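Local coordinates for sister chromatid cohesion protein (Chaetomium thermophilum, PDB 5T8V) that probably acts as a cohesin loader on chromatin, this chain being the C-terminal, helical HEAT-repeat part of the whole protein, at residues E1199-K1202 with A1203-I1207; I1207-Y1210 with Q1211-V1215. One frame throughout, in Å; residues are numbered along the deposited sequence.

Contact 1: residues E1199-K1202 with A1203-I1207; sequences EYAK and AIQSI
Ile1204 N and Gln1205 N each reach back four residues, to Tyr1200 O at 2.9 Å and Ala1201 O at 2.9 Å, with nearly straight bonds. These turns belong to helix 1200-1213, an alpha helix in a chain built of HEAT repeats. Ser1206 N bonds Lys1202 O less straight, at 143°. The bond from Ala1203 N to Glu1199 O is weak.

The side chains meet mostly the carbonyls of the preceding turn. Ile1204 CG1 lies beside its own backbone N (chi1 -60°), which sets it 3.3 Å from Tyr1200 O. The Ile1204 side chain also packs on Tyr1275 and Ile1279 of helix 1271-1284. Ala1203 CB sits 3.2 Å from Glu1199 O and also touches Phe1233. The ring of Tyr1200 meets Phe1248 edge-to-face. Ser1206 OG is hydrogen-bonded to Thr1168 OG1, so the hydroxyl joins a neighbouring helix. Gln1205, extended beyond CG, runs beside the Ala1201 carbonyl. Its NE2 is 4.1 Å from Ala1201 CB and makes a weak hydrogen bond to Gln1255 OE1. Gln1205 CG lies closer in, 3.3 Å from Ala1201 O.

Contact 2: residues I1207-Y1210 with Q1211-V1215; sequences IFAY and QRDIV
Tyr1210 presents one ring face to Ile1214, and the two side chains cross at about a right angle. Ile1214 CB stands over that face, offset toward the rim. It makes a CH-pi contact at 4.2 Å from the ring centroid, 25° off the normal. Ile1214 CG1 adds an apolar contact to Tyr1210 CD1 at 3.6 Å. Val1215 CG2 meets the CD2-CE2 side of the same ring obliquely, 3.8 Å from Tyr1210 CE2. The ring reaches this place because Tyr1210 CG lies anti to the backbone N (chi1 -176°). Tyr1210 OH makes a weak hydrogen bond to Ser1172 OG. With an alanine here, Ile1214 CB and Val1215 CG2 would probably lose the ring they pack on, and a gap would open beside them.

A second pair, Phe1208 and Arg1212, lies two residues earlier on the helix. Arg1212 bends at chi3 and brings its guanidinium edge to Phe1208, with NE 3.5 Å from Phe1208 CE2. The ring and guanidinium planes are 57° apart, so this is not a flat stack. Arg1212 NH2 rests 3.7 Å from Ala1209 CB, and NH1 forms a salt bridge with Asp1213. The Phe1208 ring also meets Phe1278 and Tyr1275. Gln1211 CG lies close to Ile1207 O, while Gln1211 NE2 donates to Thr1171 O and OE1 accepts from Lys1229 NZ.

The backbone carries the same turns. Gln1211, Arg1212 and Asp1213 N bond the carbonyls of Ile1207, Phe1208 and Ala1209. Tyr1210 O accepts two bonds, from Ile1214 N at 3.0 Å and from Val1215 N at 3.1 Å. This pattern, in which an i to i+5 bond joins the i to i+4 one, is consistent with the last turn of an alpha helix, here helix 1200-1213 of the HEAT-repeat array.

In the fold
Along the chain, contact 1 comes first and contact 2 follows directly. Each links neighbouring turns of helix 1200-1213, so neither closes a long loop. They neither nest nor cross. Contact 1 ends on Ile1207, where contact 2 begins, and their centres are about 12 Å apart. Contact 1 covers the N-terminal half of the helix and contact 2 the C-terminal half. The shared Ile1207 touches Ile1167 of helix 1163-1169, Phe1233 of helix 1231-1240 and Phe1278 of helix 1271-1284. Through these partners the helix is tied to chain on both its N-terminal and C-terminal sides. All of it lies in the sister chromatid cohesion C-terminus family region.

Contact 1: residues E1199-K1202 with A1203-I1207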
ATOM      1  N   GLU A1199     -25.447  22.295  35.215  1.00 91.58           N
ATOM      2  CA  GLU A1199     -25.363  21.052  35.974  1.00 89.51           C
ATOM      3  C   GLU A1199     -24.075  20.306  35.651  1.00 86.71           C
ATOM      4  O   GLU A1199     -24.096  19.096  35.407  1.00 86.58           O
ATOM      5  CB  GLU A1199     -26.580  20.168  35.689  1.00 89.74           C
ATOM      6  CG  GLU A1199     -27.883  20.710  36.259  1.00 91.43           C
ATOM      7  CD  GLU A1199     -28.978  19.662  36.311  1.00 92.76           C
ATOM      8  OE1 GLU A1199     -28.836  18.617  35.642  1.00 92.42           O
ATOM      9  OE2 GLU A1199     -29.977  19.881  37.029  1.00 94.70           O
ATOM     10  N   TYR A1200     -22.948  21.021  35.644  1.00 69.98           N
ATOM     11  CA  TYR A1200     -21.663  20.387  35.367  1.00 68.73           C
ATOM     12  C   TYR A1200     -21.125  19.656  36.591  1.00 66.93           C
ATOM     13  O   TYR A1200     -20.680  18.507  36.491  1.00 66.33           O
ATOM     14  CB  TYR A1200     -20.654  21.439  34.884  1.00118.04           C
ATOM     15  CG  TYR A1200     -20.760  21.823  33.417  1.00118.49           C
ATOM     16  CD1 TYR A1200     -21.402  21.002  32.496  1.00118.35           C
ATOM     17  CD2 TYR A1200     -20.200  23.009  32.951  1.00119.31           C
ATOM     18  CE1 TYR A1200     -21.490  21.351  31.166  1.00119.06           C
ATOM     19  CE2 TYR A1200     -20.284  23.366  31.617  1.00120.05           C
ATOM     20  CZ  TYR A1200     -20.929  22.532  30.731  1.00119.95           C
ATOM     21  OH  TYR A1200     -21.021  22.879  29.403  1.00120.97           O
ATOM     22  N   ALA A1201     -21.155  20.305  37.756  1.00 62.41           N
ATOM     23  CA  ALA A1201     -20.643  19.676  38.968  1.00 62.12           C
ATOM     24  C   ALA A1201     -21.359  18.358  39.244  1.00 60.40           C
ATOM     25  O   ALA A1201     -20.720  17.309  39.396  1.00 60.42           O
ATOM     26  CB  ALA A1201     -20.791  20.631  40.152  1.00 65.23           C
ATOM     27  N   LYS A1202     -22.692  18.394  39.311  1.00 67.59           N
ATOM     28  CA  LYS A1202     -23.451  17.175  39.566  1.00 65.10           C
ATOM     29  C   LYS A1202     -23.185  16.119  38.503  1.00 60.56           C
ATOM     30  O   LYS A1202     -23.251  14.919  38.790  1.00 60.60           O
ATOM     31  CB  LYS A1202     -24.948  17.484  39.635  1.00 65.91           C
ATOM     32  CG  LYS A1202     -25.331  18.509  40.694  1.00 66.38           C
ATOM     33  CD  LYS A1202     -26.657  18.160  41.362  1.00 66.31           C
ATOM     34  CE  LYS A1202     -27.807  18.091  40.362  1.00 64.56           C
ATOM     35  NZ  LYS A1202     -29.091  17.708  41.016  1.00 65.36           N
ATOM     36  N   ALA A1203     -22.883  16.541  37.273  1.00 51.93           N
ATOM     37  CA  ALA A1203     -22.602  15.583  36.208  1.00 48.53           C
ATOM     38  C   ALA A1203     -21.270  14.884  36.440  1.00 45.80           C
ATOM     39  O   ALA A1203     -21.169  13.659  36.311  1.00 45.06           O
ATOM     40  CB  ALA A1203     -22.612  16.289  34.853  1.00 48.57           C
ATOM     41  N   ILE A1204     -20.231  15.647  36.780  1.00 47.46           N
ATOM     42  CA  ILE A1204     -18.925  15.049  37.048  1.00 46.01           C
ATOM     43  C   ILE A1204     -19.011  14.117  38.251  1.00 46.75           C
ATOM     44  O   ILE A1204     -18.621  12.944  38.181  1.00 46.87           O
ATOM     45  CB  ILE A1204     -17.868  16.150  37.255  1.00 45.15           C
ATOM     46  CG1 ILE A1204     -17.756  17.014  35.994  1.00 44.82           C
ATOM     47  CG2 ILE A1204     -16.512  15.538  37.602  1.00 44.40           C
ATOM     48  CD1 ILE A1204     -16.976  18.295  36.190  1.00 45.21           C
ATOM     49  N   GLN A1205     -19.526  14.626  39.373  1.00 47.63           N
ATOM     50  CA  GLN A1205     -19.710  13.786  40.552  1.00 48.75           C
ATOM     51  C   GLN A1205     -20.490  12.524  40.208  1.00 49.05           C
ATOM     52  O   GLN A1205     -20.160  11.429  40.676  1.00 49.09           O
ATOM     53  CB  GLN A1205     -20.429  14.574  41.648  1.00 50.78           C
ATOM     54  CG  GLN A1205     -19.654  15.783  42.157  1.00 51.84           C
ATOM     55  CD  GLN A1205     -20.543  16.793  42.861  1.00 53.40           C
ATOM     56  OE1 GLN A1205     -21.724  16.537  43.108  1.00 54.35           O
ATOM     57  NE2 GLN A1205     -19.980  17.953  43.181  1.00 53.36           N
ATOM     58  N   SER A1206     -21.526  12.661  39.376  1.00 40.91           N
ATOM     59  CA  SER A1206     -22.336  11.508  38.996  1.00 41.16           C
ATOM     60  C   SER A1206     -21.513  10.492  38.217  1.00 40.69           C
ATOM     61  O   SER A1206     -21.587   9.287  38.476  1.00 41.15           O
ATOM     62  CB  SER A1206     -23.542  11.964  38.175  1.00 40.97           C
ATOM     63  OG  SER A1206     -24.314  10.857  37.749  1.00 41.23           O
ATOM     64  N   ILE A1207     -20.725  10.959  37.247  1.00 40.16           N
ATOM     65  CA  ILE A1207     -19.898  10.043  36.467  1.00 40.15           C
ATOM     66  C   ILE A1207     -18.924   9.308  37.376  1.00 40.59           C
ATOM     67  O   ILE A1207     -18.704   8.100  37.227  1.00 41.05           O
ATOM     68  CB  ILE A1207     -19.165  10.802  35.344  1.00 39.83           C
ATOM     69  CG1 ILE A1207     -20.178  11.338  34.326  1.00 39.75           C
ATOM     70  CG2 ILE A1207     -18.148   9.889  34.649  1.00 40.16           C
ATOM     71  CD1 ILE A1207     -19.577  12.242  33.269  1.00 39.74           C
TER

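Contact 2: residues I1207-Y1210 with Q1211-V1215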
ATOM      1  N   ILE A1207     -20.725  10.959  37.247  1.00 40.16           N
ATOM      2  CA  ILE A1207     -19.898  10.043  36.467  1.00 40.15           C
ATOM      3  C   ILE A1207     -18.924   9.308  37.376  1.00 40.59           C
ATOM      4  O   ILE A1207     -18.704   8.100  37.227  1.00 41.05           O
ATOM      5  CB  ILE A1207     -19.165  10.802  35.344  1.00 39.83           C
ATOM      6  CG1 ILE A1207     -20.178  11.338  34.326  1.00 39.75           C
ATOM      7  CG2 ILE A1207     -18.148   9.889  34.649  1.00 40.16           C
ATOM      8  CD1 ILE A1207     -19.577  12.242  33.269  1.00 39.74           C
ATOM      9  N   PHE A1208     -18.329  10.020  38.337  1.00 43.29           N
ATOM     10  CA  PHE A1208     -17.391   9.371  39.249  1.00 44.07           C
ATOM     11  C   PHE A1208     -18.091   8.313  40.094  1.00 45.54           C
ATOM     12  O   PHE A1208     -17.623   7.173  40.192  1.00 45.64           O
ATOM     13  CB  PHE A1208     -16.715  10.409  40.145  1.00 44.32           C
ATOM     14  CG  PHE A1208     -15.883   9.802  41.240  1.00 45.32           C
ATOM     15  CD1 PHE A1208     -14.737   9.087  40.939  1.00 45.05           C
ATOM     16  CD2 PHE A1208     -16.252   9.941  42.567  1.00 47.26           C
ATOM     17  CE1 PHE A1208     -13.973   8.523  41.942  1.00 46.61           C
ATOM     18  CE2 PHE A1208     -15.491   9.380  43.574  1.00 48.73           C
ATOM     19  CZ  PHE A1208     -14.350   8.671  43.260  1.00 48.40           C
ATOM     20  N   ALA A1209     -19.215   8.674  40.719  1.00 55.72           N
ATOM     21  CA  ALA A1209     -19.949   7.707  41.532  1.00 55.93           C
ATOM     22  C   ALA A1209     -20.358   6.495  40.706  1.00 55.14           C
ATOM     23  O   ALA A1209     -20.356   5.363  41.203  1.00 55.85           O
ATOM     24  CB  ALA A1209     -21.175   8.370  42.157  1.00 55.98           C
ATOM     25  N   TYR A1210     -20.706   6.713  39.438  1.00 47.81           N
ATOM     26  CA  TYR A1210     -21.106   5.611  38.569  1.00 48.32           C
ATOM     27  C   TYR A1210     -19.927   4.693  38.276  1.00 48.03           C
ATOM     28  O   TYR A1210     -20.047   3.466  38.358  1.00 47.69           O
ATOM     29  CB  TYR A1210     -21.698   6.173  37.277  1.00 46.92           C
ATOM     30  CG  TYR A1210     -22.249   5.136  36.324  1.00 46.64           C
ATOM     31  CD1 TYR A1210     -23.467   4.519  36.569  1.00 47.79           C
ATOM     32  CD2 TYR A1210     -21.563   4.795  35.168  1.00 46.39           C
ATOM     33  CE1 TYR A1210     -23.981   3.578  35.696  1.00 48.60           C
ATOM     34  CE2 TYR A1210     -22.068   3.856  34.288  1.00 47.29           C
ATOM     35  CZ  TYR A1210     -23.277   3.251  34.556  1.00 48.41           C
ATOM     36  OH  TYR A1210     -23.786   2.313  33.682  1.00 49.23           O
ATOM     37  N   GLN A1211     -18.773   5.273  37.935  1.00 53.45           N
ATOM     38  CA  GLN A1211     -17.587   4.463  37.675  1.00 53.76           C
ATOM     39  C   GLN A1211     -17.140   3.711  38.922  1.00 55.04           C
ATOM     40  O   GLN A1211     -16.597   2.604  38.818  1.00 55.51           O
ATOM     41  CB  GLN A1211     -16.451   5.348  37.161  1.00 52.51           C
ATOM     42  CG  GLN A1211     -16.717   5.974  35.804  1.00 51.47           C
ATOM     43  CD  GLN A1211     -16.686   4.961  34.679  1.00 51.90           C
ATOM     44  OE1 GLN A1211     -15.879   4.032  34.688  1.00 52.86           O
ATOM     45  NE2 GLN A1211     -17.572   5.131  33.704  1.00 51.20           N
ATOM     46  N   ARG A1212     -17.362   4.288  40.103  1.00 45.29           N
ATOM     47  CA  ARG A1212     -16.877   3.686  41.339  1.00 46.65           C
ATOM     48  C   ARG A1212     -17.798   2.572  41.824  1.00 47.81           C
ATOM     49  O   ARG A1212     -17.334   1.480  42.166  1.00 49.22           O
ATOM     50  CB  ARG A1212     -16.728   4.764  42.417  1.00 46.59           C
ATOM     51  CG  ARG A1212     -16.526   4.222  43.828  1.00 48.28           C
ATOM     52  CD  ARG A1212     -16.174   5.328  44.810  1.00 48.97           C
ATOM     53  NE  ARG A1212     -17.096   6.459  44.725  1.00 49.89           N
ATOM     54  CZ  ARG A1212     -18.324   6.470  45.236  1.00 52.68           C
ATOM     55  NH1 ARG A1212     -18.797   5.406  45.871  1.00 55.35           N
ATOM     56  NH2 ARG A1212     -19.084   7.548  45.107  1.00 52.81           N
ATOM     57  N   ASP A1213     -19.105   2.828  41.854  1.00 60.13           N
ATOM     58  CA  ASP A1213     -20.049   1.894  42.455  1.00 61.92           C
ATOM     59  C   ASP A1213     -20.624   0.891  41.462  1.00 61.08           C
ATOM     60  O   ASP A1213     -20.936  -0.240  41.854  1.00 63.00           O
ATOM     61  CB  ASP A1213     -21.197   2.664  43.113  1.00 62.49           C
ATOM     62  CG  ASP A1213     -20.718   3.610  44.198  1.00 63.67           C
ATOM     63  OD1 ASP A1213     -19.676   3.320  44.822  1.00 63.41           O
ATOM     64  OD2 ASP A1213     -21.385   4.642  44.426  1.00 64.02           O
ATOM     65  N   ILE A1214     -20.773   1.270  40.194  1.00 60.23           N
ATOM     66  CA  ILE A1214     -21.436   0.414  39.214  1.00 60.07           C
ATOM     67  C   ILE A1214     -20.398  -0.297  38.355  1.00 60.10           C
ATOM     68  O   ILE A1214     -20.273  -1.525  38.406  1.00 61.41           O
ATOM     69  CB  ILE A1214     -22.407   1.230  38.340  1.00 58.08           C
ATOM     70  CG1 ILE A1214     -23.271   2.146  39.215  1.00 58.14           C
ATOM     71  CG2 ILE A1214     -23.282   0.300  37.511  1.00 57.72           C
ATOM     72  CD1 ILE A1214     -24.006   1.431  40.339  1.00 59.32           C
ATOM     73  N   VAL A1215     -19.657   0.469  37.551  1.00 46.75           N
ATOM     74  CA  VAL A1215     -18.629  -0.123  36.701  1.00 47.31           C
ATOM     75  C   VAL A1215     -17.547  -0.774  37.548  1.00 48.54           C
ATOM     76  O   VAL A1215     -16.885  -1.721  37.105  1.00 49.76           O
ATOM     77  CB  VAL A1215     -18.037   0.945  35.757  1.00 46.15           C
ATOM     78  CG1 VAL A1215     -16.955   0.340  34.867  1.00 47.04           C
ATOM     79  CG2 VAL A1215     -19.131   1.574  34.906  1.00 45.23           C
TER